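Local coordinates for DNA polymerase (Bacillus phage phi29, PDB 2PY5), which replicates the phage genome by protein-primed, highly processive strand-displacing DNA synthesis and proofreads with its own 3'-5' exonuclease, at residues 27-32 against 37-42; 7-12 against 48-53; 73-78 against 404-409; 505-508 against 513-516. The protein carries 2 engineered substitutions. One frame throughout, in Å; residues are numbered along the deposited sequence.

Interaction 1 (27-32 against 37-42); sequences YGYMNI and EYKIGN
Lys39 lies across two tyrosines of the neighbouring strand, and its chain can be followed from one to the other. Its CB sits over a face of the Tyr29 ring, 3.9 Å from the ring centroid, a CH-pi contact in which CZ of Tyr29 comes nearest. CG then turns toward Tyr27, CD lies about equally far from Tyr27 OH and Tyr29 OH, and CE closes on Tyr27 OH at 3.5 Å before the amine leads away. Both tyrosines have CG wedged between the backbone N and the carbonyl carbon (chi1 73° in Tyr27, 67° in Tyr29), which leans the rings toward the partner strand; Tyr27 thereby covers Gly41, whose CA stands over its face. The frame is an antiparallel beta hairpin at one margin of the exonuclease sheet, with Tyr27-Gly41 and Tyr29-Lys39 as hydrogen-bonded pairs. Near the turn Asn31 N donates to Glu37 O at 2.9 Å, almost straight at 174°. A water gives a proton to Glu37 OE2, which also bonds Tyr9 OH, and lies 3.2 Å from Tyr29 OH, while Tyr27 OH bonds Glu46. On the other face, Met30 CE rests 3.9 Å from Tyr38 CB, beside helix 160-182.

Interaction 2 (7-12 against 48-53); sequences KMYSCA and MAWVLK. Engineered in segment 7-12: Ala12 (natural residue Asp).
Tyr9 and Trp50 form a T-shaped (edge-to-face) pair that joins strand 8-15 of the exonuclease sheet to helix 44-54, which packs on one side of it. The two rings stand almost exactly perpendicular, their planes 89° apart, with the centroid of the six-membered ring of Trp50 4.8 Å from that of Tyr9. The indole supplies the edge: CZ2 points down at the middle of the phenol, 3.5 Å above its plane, and CH2 comes within 3.7 Å of Tyr9 CG. Because CG of Trp50 is anti to the backbone N (chi1 171°), the indole extends from the helix with its benzo edge leading, and it spans a gap across which the closest CA atoms, those of Tyr9 and Val51, are still 10.3 Å apart. Tyr9 receives that edge on its flat side, while its hydroxyl, at the far end of the ring from CB, bonds Glu37 OE2; Lys7 NZ makes a weak bond to the same hydroxyl and a salt bridge to Glu37. These bonds anchor the hydroxyl end of the phenol. The indole also stacks with Tyr29, and Leu58 of strand 57-60 touches both Tyr9 and Trp50. Cys11, followed on the strand by Ala12, an engineered replacement of an aspartate essential for exonucleolysis, also faces the helix and adds a looser apolar touch, its SG lying 4.4 Å from Trp50 CZ3.

Interaction 3 (73-78 against 404-409); sequences WLERNG and PYLKEN
Leu406 packs against Glu75 and Arg76, and its branched tip is shared between them. CG and CD1 of Leu406 both lie 3.7 Å from Glu75 CB, the two side chains sliding past each other in opposite directions; the glutamate meets the leucine through CB and CG. CD1 also sits over one face of the Arg76 guanidinium, offset toward its rim and 3.9 Å from NH1, while CD2 approaches the same nitrogen; leucine and arginine meet at about a right angle. Beside this packing runs a polar bridge. A single water donates to Glu75 OE1 at 2.7 Å and accepts from Leu406 N at 2.8 Å, tying the carboxylate to the strand backbone. The glutamate bends back at its second torsion (chi2 -78°), and its other oxygen, OE2, is bonded to Tyr90 OH. The surface contact thus connects helix 63-76, in the exonuclease region, to strand 402-406 of TPR2, an insertion of the polymerization region that pairs as a small hairpin with strand 412-416. Arg76 is steadied on both sides of the junction: NH2 bonds Gly410 O within TPR2, and NH1 bonds Asn72 O one helical turn back. Further out, Asn77 ND2 returns to Trp73 O at 2.9 Å, in the plane of its own amide, and Arg76 N reaches that oxygen from the opposite face of the carbonyl plane. Next along from Leu406, Lys407 NZ reaches outside the contact to make a salt bridge with a phosphate of the bound DNA.

Interaction 4 (505-508 against 513-516); sequences YMKE and LVEG. With EDO (1,2-ethanediol), chain Y.
With all three side-chain torsions turned the same way, chi1 at -56°, Met506 curls its thioether back over the partner strand, where CE comes within 3.6 Å of Val514 C and SD lies by Glu515 CA. Its CB meets Leu513 CD1 at 3.8 Å, the two side chains crossing at about a right angle. Lys507 has CG set between the backbone N and the carbonyl carbon and is extended from there, which takes CE past Glu515 O at 3.4 Å and brings NZ to a salt bridge with Asp520.

Backbone bonds hold this antiparallel hairpin together: Lys507 and Val514 form a hydrogen-bonded pair in which Lys507 N reaches Val514 O at 2.7 Å. At the Tyr505 end Gly516 N donates to Tyr505 O from above the carbonyl plane, 46° out of it. The axes of strands 505-508 and 513-515 make an angle of 136°, far from strictly antiparallel. A water lies 2.9 Å from Tyr505 O and 2.8 Å from Gly516 O. Glu515 turns away from the partner strand, and its OE2 accepts from O1 of a 1,2-ethanediol at 2.7 Å, a molecule probably from the crystallisation liquor and also bonded to Lys525.

Strand 499-509 runs between strands 512-515 and 523-530 in the polymerization region, Tyr505 bonding Glu244 on strand 241-250 while Met506 and Glu515 both touch Lys525 on strand 523-530.

Overall arrangement
Interactions 1 and 2 lie in the exonuclease region and touch; interaction 3 joins that region to TPR2, whereas interaction 4 stands apart in the polymerization region. The centres of interactions 1 and 2 are about 8 Å apart, joined by Met30 O and Ser10 N (2.8 Å) as neighbouring strands of one sheet. Interaction 2 reaches interaction 3 through Met48 CG, 3.6 Å from Trp73 CD2. Ala12, the engineered exonuclease-site residue, belongs to interaction 2, its side chain about 5 Å from Gly28 of interaction 1. The bound DNA is about 6 Å from the nearest atom of interaction 2 and about 3 Å from that of interaction 3. Interaction 4 is centred about 55 Å from the centre of interaction 3, with Glu515 about 10 Å from the catalytic magnesium ligand Asp249, side chain to side chain.

Interaction 1 (27-32 against 37-42)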
# COMPACT_ATOMS: atom_id res chain seq x y z
N TYR F 27 19.97 13.61 -15.41
CA TYR F 27 19.17 12.45 -15.77
C TYR F 27 20.09 11.24 -15.89
O TYR F 27 21.29 11.38 -16.14
CB TYR F 27 18.44 12.66 -17.09
CG TYR F 27 19.33 12.61 -18.33
CD1 TYR F 27 19.73 11.39 -18.90
CD2 TYR F 27 19.80 13.77 -18.93
CE1 TYR F 27 20.55 11.35 -20.04
CE2 TYR F 27 20.60 13.73 -20.07
CZ TYR F 27 20.98 12.50 -20.61
OH TYR F 27 21.80 12.45 -21.73
N GLY F 28 19.50 10.06 -15.76
CA GLY F 28 20.18 8.82 -16.07
C GLY F 28 19.18 7.88 -16.70
O GLY F 28 18.00 7.87 -16.32
N TYR F 29 19.65 7.11 -17.68
CA TYR F 29 18.91 5.94 -18.18
C TYR F 29 19.82 4.74 -18.29
O TYR F 29 21.00 4.88 -18.54
CB TYR F 29 18.19 6.21 -19.51
CG TYR F 29 19.05 6.47 -20.72
CD1 TYR F 29 19.72 5.41 -21.37
CD2 TYR F 29 19.18 7.74 -21.25
CE1 TYR F 29 20.51 5.64 -22.50
CE2 TYR F 29 19.96 7.98 -22.38
CZ TYR F 29 20.61 6.91 -23.00
OH TYR F 29 21.40 7.12 -24.12
N MET F 30 19.26 3.55 -18.10
CA MET F 30 20.01 2.30 -18.16
C MET F 30 19.10 1.20 -18.72
O MET F 30 18.01 1.00 -18.22
CB MET F 30 20.53 1.90 -16.77
CG MET F 30 21.27 0.57 -16.76
SD MET F 30 22.08 0.17 -15.20
CE MET F 30 23.53 1.21 -15.27
N ASN F 31 19.60 0.50 -19.74
CA ASN F 31 18.88 -0.61 -20.39
C ASN F 31 18.75 -1.75 -19.36
O ASN F 31 19.75 -2.25 -18.85
CB ASN F 31 19.69 -1.02 -21.62
CG ASN F 31 19.01 -2.06 -22.50
OD1 ASN F 31 19.26 -2.10 -23.71
ND2 ASN F 31 18.20 -2.89 -21.92
N ILE F 32 17.51 -2.10 -19.04
CA ILE F 32 17.19 -3.09 -18.01
C ILE F 32 17.73 -4.47 -18.36
O ILE F 32 18.09 -5.27 -17.47
CB ILE F 32 15.65 -3.13 -17.79
CG1 ILE F 32 15.21 -1.85 -17.08
CG2 ILE F 32 15.19 -4.35 -16.97
CD1 ILE F 32 13.69 -1.65 -17.03
N GLU F 37 24.57 -0.58 -21.16
CA GLU F 37 24.08 0.53 -21.98
C GLU F 37 23.38 1.55 -21.09
O GLU F 37 22.26 1.31 -20.61
CB GLU F 37 23.09 0.05 -23.04
CG GLU F 37 22.63 1.17 -23.96
CD GLU F 37 21.35 0.87 -24.71
OE1 GLU F 37 21.04 -0.33 -24.92
OE2 GLU F 37 20.67 1.84 -25.10
N TYR F 38 24.05 2.68 -20.86
CA TYR F 38 23.52 3.68 -19.97
C TYR F 38 24.10 5.05 -20.30
O TYR F 38 25.13 5.15 -20.95
CB TYR F 38 23.80 3.29 -18.51
CG TYR F 38 25.18 3.66 -18.03
CD1 TYR F 38 25.38 4.84 -17.33
CD2 TYR F 38 26.27 2.87 -18.31
CE1 TYR F 38 26.61 5.21 -16.90
CE2 TYR F 38 27.53 3.23 -17.88
CZ TYR F 38 27.69 4.41 -17.18
OH TYR F 38 28.94 4.80 -16.75
N LYS F 39 23.41 6.09 -19.85
CA LYS F 39 23.90 7.44 -20.02
C LYS F 39 23.40 8.34 -18.90
O LYS F 39 22.24 8.24 -18.49
CB LYS F 39 23.48 8.00 -21.38
CG LYS F 39 24.11 9.38 -21.66
CD LYS F 39 24.11 9.78 -23.12
CE LYS F 39 24.67 11.21 -23.30
NZ LYS F 39 26.16 11.31 -23.11
N ILE F 40 24.30 9.17 -18.41
CA ILE F 40 23.96 10.21 -17.44
C ILE F 40 24.37 11.57 -18.02
O ILE F 40 25.47 11.72 -18.55
CB ILE F 40 24.66 9.95 -16.10
CG1 ILE F 40 24.06 8.69 -15.45
CG2 ILE F 40 24.54 11.15 -15.15
CD1 ILE F 40 24.93 8.08 -14.39
N GLY F 41 23.46 12.54 -17.92
CA GLY F 41 23.69 13.88 -18.47
C GLY F 41 23.03 14.94 -17.62
O GLY F 41 22.35 14.63 -16.64
N ASN F 42 23.19 16.20 -18.02
CA ASN F 42 22.73 17.33 -17.22
C ASN F 42 21.69 18.20 -17.93
O ASN F 42 21.49 19.35 -17.55
CB ASN F 42 23.92 18.15 -16.71
CG ASN F 42 24.59 18.97 -17.80
OD1 ASN F 42 24.25 18.84 -18.99
ND2 ASN F 42 25.54 19.84 -17.40
O HOH W 1 21.51 4.37 -25.78

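Interaction 2 (7-12 against 48-53)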
# COMPACT_ATOMS: atom_id res chain seq x y z
N LYS F 7 12.65 -2.27 -26.23
CA LYS F 7 13.63 -2.15 -25.17
C LYS F 7 13.00 -1.53 -23.93
O LYS F 7 11.95 -0.87 -24.04
CB LYS F 7 14.82 -1.31 -25.62
CG LYS F 7 15.71 -1.99 -26.66
CD LYS F 7 16.84 -1.04 -27.08
CE LYS F 7 18.16 -1.73 -27.31
NZ LYS F 7 19.27 -0.73 -27.42
N MET F 8 13.63 -1.75 -22.78
CA MET F 8 13.16 -1.23 -21.49
C MET F 8 14.31 -0.56 -20.77
O MET F 8 15.42 -1.12 -20.69
CB MET F 8 12.62 -2.35 -20.60
CG MET F 8 11.61 -3.25 -21.27
SD MET F 8 11.22 -4.72 -20.29
CE MET F 8 12.81 -5.55 -20.19
N TYR F 9 14.03 0.60 -20.20
CA TYR F 9 15.04 1.38 -19.50
C TYR F 9 14.58 1.77 -18.13
O TYR F 9 13.43 2.14 -17.95
CB TYR F 9 15.37 2.66 -20.28
CG TYR F 9 16.08 2.40 -21.59
CD1 TYR F 9 15.37 2.09 -22.74
CD2 TYR F 9 17.46 2.46 -21.67
CE1 TYR F 9 16.01 1.86 -23.94
CE2 TYR F 9 18.11 2.21 -22.84
CZ TYR F 9 17.39 1.91 -23.99
OH TYR F 9 18.06 1.66 -25.18
N SER F 10 15.52 1.74 -17.19
CA SER F 10 15.39 2.33 -15.87
C SER F 10 15.96 3.74 -15.87
O SER F 10 17.12 3.94 -16.26
CB SER F 10 16.19 1.49 -14.88
OG SER F 10 16.15 2.07 -13.60
N CYS F 11 15.16 4.71 -15.42
CA CYS F 11 15.50 6.14 -15.50
C CYS F 11 15.38 6.86 -14.18
O CYS F 11 14.67 6.44 -13.30
CB CYS F 11 14.56 6.80 -16.50
SG CYS F 11 14.61 6.12 -18.17
N ALA F 12 16.09 7.98 -14.04
CA ALA F 12 15.96 8.84 -12.86
C ALA F 12 16.34 10.26 -13.21
O ALA F 12 17.12 10.50 -14.14
CB ALA F 12 16.85 8.35 -11.74
N MET F 48 14.99 14.22 -23.20
CA MET F 48 13.70 14.11 -23.89
C MET F 48 13.87 13.87 -25.41
O MET F 48 13.05 13.19 -26.03
CB MET F 48 12.83 15.35 -23.63
CG MET F 48 12.38 15.43 -22.19
SD MET F 48 11.41 14.00 -21.62
CE MET F 48 9.99 14.04 -22.73
N ALA F 49 14.90 14.43 -26.02
CA ALA F 49 15.19 14.11 -27.41
C ALA F 49 15.39 12.59 -27.57
O ALA F 49 14.89 12.00 -28.52
CB ALA F 49 16.44 14.88 -27.91
N TRP F 50 16.10 11.98 -26.62
CA TRP F 50 16.31 10.55 -26.60
C TRP F 50 14.97 9.81 -26.39
O TRP F 50 14.66 8.84 -27.12
CB TRP F 50 17.33 10.19 -25.50
CG TRP F 50 17.45 8.71 -25.25
CD1 TRP F 50 18.17 7.81 -25.98
CD2 TRP F 50 16.83 7.97 -24.20
NE1 TRP F 50 18.03 6.56 -25.45
CE2 TRP F 50 17.22 6.62 -24.36
CE3 TRP F 50 15.98 8.30 -23.12
CZ2 TRP F 50 16.78 5.61 -23.50
CZ3 TRP F 50 15.55 7.29 -22.27
CH2 TRP F 50 15.97 5.96 -22.46
N VAL F 51 14.19 10.27 -25.42
CA VAL F 51 12.86 9.69 -25.17
C VAL F 51 12.04 9.64 -26.46
O VAL F 51 11.39 8.63 -26.75
CB VAL F 51 12.06 10.50 -24.12
CG1 VAL F 51 10.60 10.02 -24.03
CG2 VAL F 51 12.74 10.46 -22.75
N LEU F 52 12.08 10.71 -27.25
CA LEU F 52 11.21 10.79 -28.41
C LEU F 52 11.63 9.83 -29.51
O LEU F 52 10.80 9.40 -30.30
CB LEU F 52 11.10 12.20 -28.94
CG LEU F 52 10.48 13.25 -28.03
CD1 LEU F 52 10.35 14.59 -28.76
CD2 LEU F 52 9.15 12.81 -27.45
N LYS F 53 12.92 9.48 -29.53
CA LYS F 53 13.45 8.62 -30.58
C LYS F 53 13.57 7.15 -30.18
O LYS F 53 13.61 6.29 -31.07
CB LYS F 53 14.83 9.12 -31.01
CG LYS F 53 14.79 10.22 -32.03
CD LYS F 53 16.20 10.64 -32.43
CE LYS F 53 16.20 11.43 -33.72
NZ LYS F 53 17.53 12.08 -33.95

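Interaction 3 (73-78 against 404-409)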
# COMPACT_ATOMS: atom_id res chain seq x y z
N TRP F 73 7.78 19.56 -19.50
CA TRP F 73 8.56 19.68 -20.74
C TRP F 73 7.67 19.49 -21.97
O TRP F 73 7.71 20.29 -22.90
CB TRP F 73 9.71 18.67 -20.76
CG TRP F 73 10.64 18.82 -21.94
CD1 TRP F 73 11.81 19.52 -21.97
CD2 TRP F 73 10.48 18.26 -23.26
NE1 TRP F 73 12.38 19.44 -23.21
CE2 TRP F 73 11.59 18.67 -24.02
CE3 TRP F 73 9.51 17.45 -23.86
CZ2 TRP F 73 11.76 18.31 -25.36
CZ3 TRP F 73 9.68 17.08 -25.17
CH2 TRP F 73 10.79 17.53 -25.92
N LEU F 74 6.85 18.44 -21.94
CA LEU F 74 6.00 18.13 -23.08
C LEU F 74 5.16 19.33 -23.45
O LEU F 74 5.09 19.71 -24.60
CB LEU F 74 5.12 16.90 -22.79
CG LEU F 74 5.86 15.57 -22.74
CD1 LEU F 74 4.99 14.52 -22.07
CD2 LEU F 74 6.26 15.10 -24.13
N GLU F 75 4.53 19.95 -22.44
CA GLU F 75 3.63 21.09 -22.64
C GLU F 75 4.33 22.32 -23.22
O GLU F 75 3.67 23.16 -23.83
CB GLU F 75 2.95 21.45 -21.32
CG GLU F 75 1.92 20.39 -20.88
CD GLU F 75 0.62 20.50 -21.63
OE1 GLU F 75 0.26 21.63 -22.06
OE2 GLU F 75 -0.08 19.47 -21.78
N ARG F 76 5.64 22.44 -23.01
CA ARG F 76 6.41 23.57 -23.54
C ARG F 76 7.13 23.26 -24.85
O ARG F 76 7.77 24.14 -25.44
CB ARG F 76 7.42 24.03 -22.50
CG ARG F 76 6.78 24.68 -21.28
CD ARG F 76 7.82 24.93 -20.24
NE ARG F 76 7.33 25.74 -19.12
CZ ARG F 76 6.62 25.24 -18.11
NH1 ARG F 76 6.30 23.96 -18.06
NH2 ARG F 76 6.22 26.04 -17.14
N ASN F 77 7.03 22.03 -25.32
CA ASN F 77 7.80 21.56 -26.44
C ASN F 77 6.92 20.91 -27.51
O ASN F 77 7.38 20.03 -28.25
CB ASN F 77 8.91 20.64 -25.96
CG ASN F 77 10.07 21.41 -25.36
OD1 ASN F 77 10.98 21.85 -26.08
ND2 ASN F 77 10.03 21.61 -24.04
N GLY F 78 5.68 21.38 -27.58
CA GLY F 78 4.80 21.09 -28.71
C GLY F 78 3.89 19.89 -28.57
O GLY F 78 3.27 19.48 -29.55
N PRO F 404 -3.76 16.19 -16.81
CA PRO F 404 -2.88 17.33 -16.53
C PRO F 404 -3.07 18.48 -17.49
O PRO F 404 -3.46 18.27 -18.64
CB PRO F 404 -1.50 16.74 -16.71
CG PRO F 404 -1.70 15.66 -17.70
CD PRO F 404 -3.03 15.09 -17.45
N TYR F 405 -2.78 19.69 -17.02
CA TYR F 405 -2.74 20.88 -17.87
C TYR F 405 -1.84 21.92 -17.24
O TYR F 405 -1.53 21.84 -16.06
CB TYR F 405 -4.15 21.43 -18.09
CG TYR F 405 -4.79 22.01 -16.86
CD1 TYR F 405 -4.75 23.37 -16.60
CD2 TYR F 405 -5.45 21.20 -15.96
CE1 TYR F 405 -5.35 23.90 -15.46
CE2 TYR F 405 -6.05 21.71 -14.83
CZ TYR F 405 -5.99 23.05 -14.58
OH TYR F 405 -6.60 23.53 -13.44
N LEU F 406 -1.38 22.87 -18.04
CA LEU F 406 -0.55 23.96 -17.51
C LEU F 406 -1.44 25.11 -17.08
O LEU F 406 -2.21 25.65 -17.87
CB LEU F 406 0.48 24.45 -18.53
CG LEU F 406 1.82 23.74 -18.70
CD1 LEU F 406 2.77 24.69 -19.45
CD2 LEU F 406 2.47 23.26 -17.38
N LYS F 407 -1.33 25.46 -15.81
CA LYS F 407 -2.04 26.62 -15.25
C LYS F 407 -1.42 27.92 -15.77
O LYS F 407 -0.34 27.91 -16.39
CB LYS F 407 -1.99 26.56 -13.71
CG LYS F 407 -2.62 25.31 -13.12
CD LYS F 407 -2.72 25.33 -11.58
CE LYS F 407 -1.36 25.31 -10.90
NZ LYS F 407 -1.50 25.22 -9.41
N GLU F 408 -2.10 29.05 -15.55
CA GLU F 408 -1.61 30.36 -16.00
C GLU F 408 -0.18 30.65 -15.54
O GLU F 408 0.62 31.25 -16.29
CB GLU F 408 -2.53 31.48 -15.52
N ASN F 409 0.15 30.22 -14.31
CA ASN F 409 1.47 30.44 -13.73
C ASN F 409 2.56 29.50 -14.27
O ASN F 409 3.73 29.67 -13.94
CB ASN F 409 1.41 30.34 -12.20
CG ASN F 409 1.06 28.95 -11.71
OD1 ASN F 409 0.81 28.04 -12.50
ND2 ASN F 409 1.03 28.77 -10.39
O HOH W 2 -1.94 22.67 -20.81

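Interaction 4 (505-508 against 513-516)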
# COMPACT_ATOMS: atom_id res chain seq x y z
N TYR F 505 13.23 -5.57 24.27
CA TYR F 505 14.25 -6.50 24.70
C TYR F 505 14.88 -7.22 23.52
O TYR F 505 14.17 -7.79 22.70
CB TYR F 505 13.65 -7.53 25.64
CG TYR F 505 13.31 -7.05 27.04
CD1 TYR F 505 11.99 -7.07 27.49
CD2 TYR F 505 14.30 -6.65 27.92
CE1 TYR F 505 11.67 -6.67 28.78
CE2 TYR F 505 13.99 -6.25 29.21
CZ TYR F 505 12.67 -6.26 29.63
OH TYR F 505 12.38 -5.87 30.92
N MET F 506 16.21 -7.15 23.43
CA MET F 506 16.98 -7.79 22.37
C MET F 506 18.11 -8.61 22.98
O MET F 506 18.58 -8.32 24.08
CB MET F 506 17.58 -6.75 21.42
CG MET F 506 16.59 -5.80 20.80
SD MET F 506 15.44 -6.56 19.64
CE MET F 506 16.47 -6.78 18.18
N LYS F 507 18.57 -9.61 22.23
CA LYS F 507 19.69 -10.42 22.66
C LYS F 507 20.65 -10.64 21.49
O LYS F 507 20.22 -10.73 20.34
CB LYS F 507 19.21 -11.76 23.22
CG LYS F 507 18.38 -12.60 22.29
CD LYS F 507 18.14 -13.95 22.91
CE LYS F 507 17.05 -14.69 22.22
NZ LYS F 507 16.92 -16.07 22.74
N GLU F 508 21.93 -10.72 21.82
CA GLU F 508 22.98 -10.94 20.83
C GLU F 508 23.08 -12.44 20.58
O GLU F 508 23.34 -13.20 21.51
CB GLU F 508 24.31 -10.41 21.37
CG GLU F 508 25.40 -10.22 20.31
CD GLU F 508 25.45 -8.80 19.76
OE1 GLU F 508 24.37 -8.26 19.43
OE2 GLU F 508 26.56 -8.23 19.65
N LEU F 513 21.92 -8.89 16.70
CA LEU F 513 20.86 -8.61 17.66
C LEU F 513 19.55 -9.17 17.14
O LEU F 513 19.13 -8.87 16.02
CB LEU F 513 20.69 -7.11 17.89
CG LEU F 513 21.30 -6.35 19.08
CD1 LEU F 513 20.35 -5.19 19.38
CD2 LEU F 513 21.53 -7.20 20.32
N VAL F 514 18.88 -9.97 17.97
CA VAL F 514 17.55 -10.48 17.66
C VAL F 514 16.65 -10.27 18.87
O VAL F 514 17.13 -9.92 19.95
CB VAL F 514 17.59 -11.96 17.30
CG1 VAL F 514 18.50 -12.18 16.07
CG2 VAL F 514 18.06 -12.79 18.49
N GLU F 515 15.36 -10.49 18.69
CA GLU F 515 14.38 -10.28 19.76
C GLU F 515 14.69 -11.17 20.95
O GLU F 515 15.01 -12.35 20.79
CB GLU F 515 12.94 -10.49 19.27
CG GLU F 515 12.40 -9.35 18.45
CD GLU F 515 12.93 -9.30 17.03
OE1 GLU F 515 13.46 -10.32 16.54
OE2 GLU F 515 12.78 -8.25 16.39
N GLY F 516 14.65 -10.58 22.13
CA GLY F 516 14.93 -11.26 23.38
C GLY F 516 13.74 -11.20 24.31
O GLY F 516 12.62 -10.91 23.90
C1 EDO Y . 10.26 -6.42 16.60
O1 EDO Y . 11.46 -6.05 17.29
C2 EDO Y . 9.43 -5.18 16.27
O2 EDO Y . 10.20 -4.20 15.55
O HOH W 3 11.55 -8.91 22.22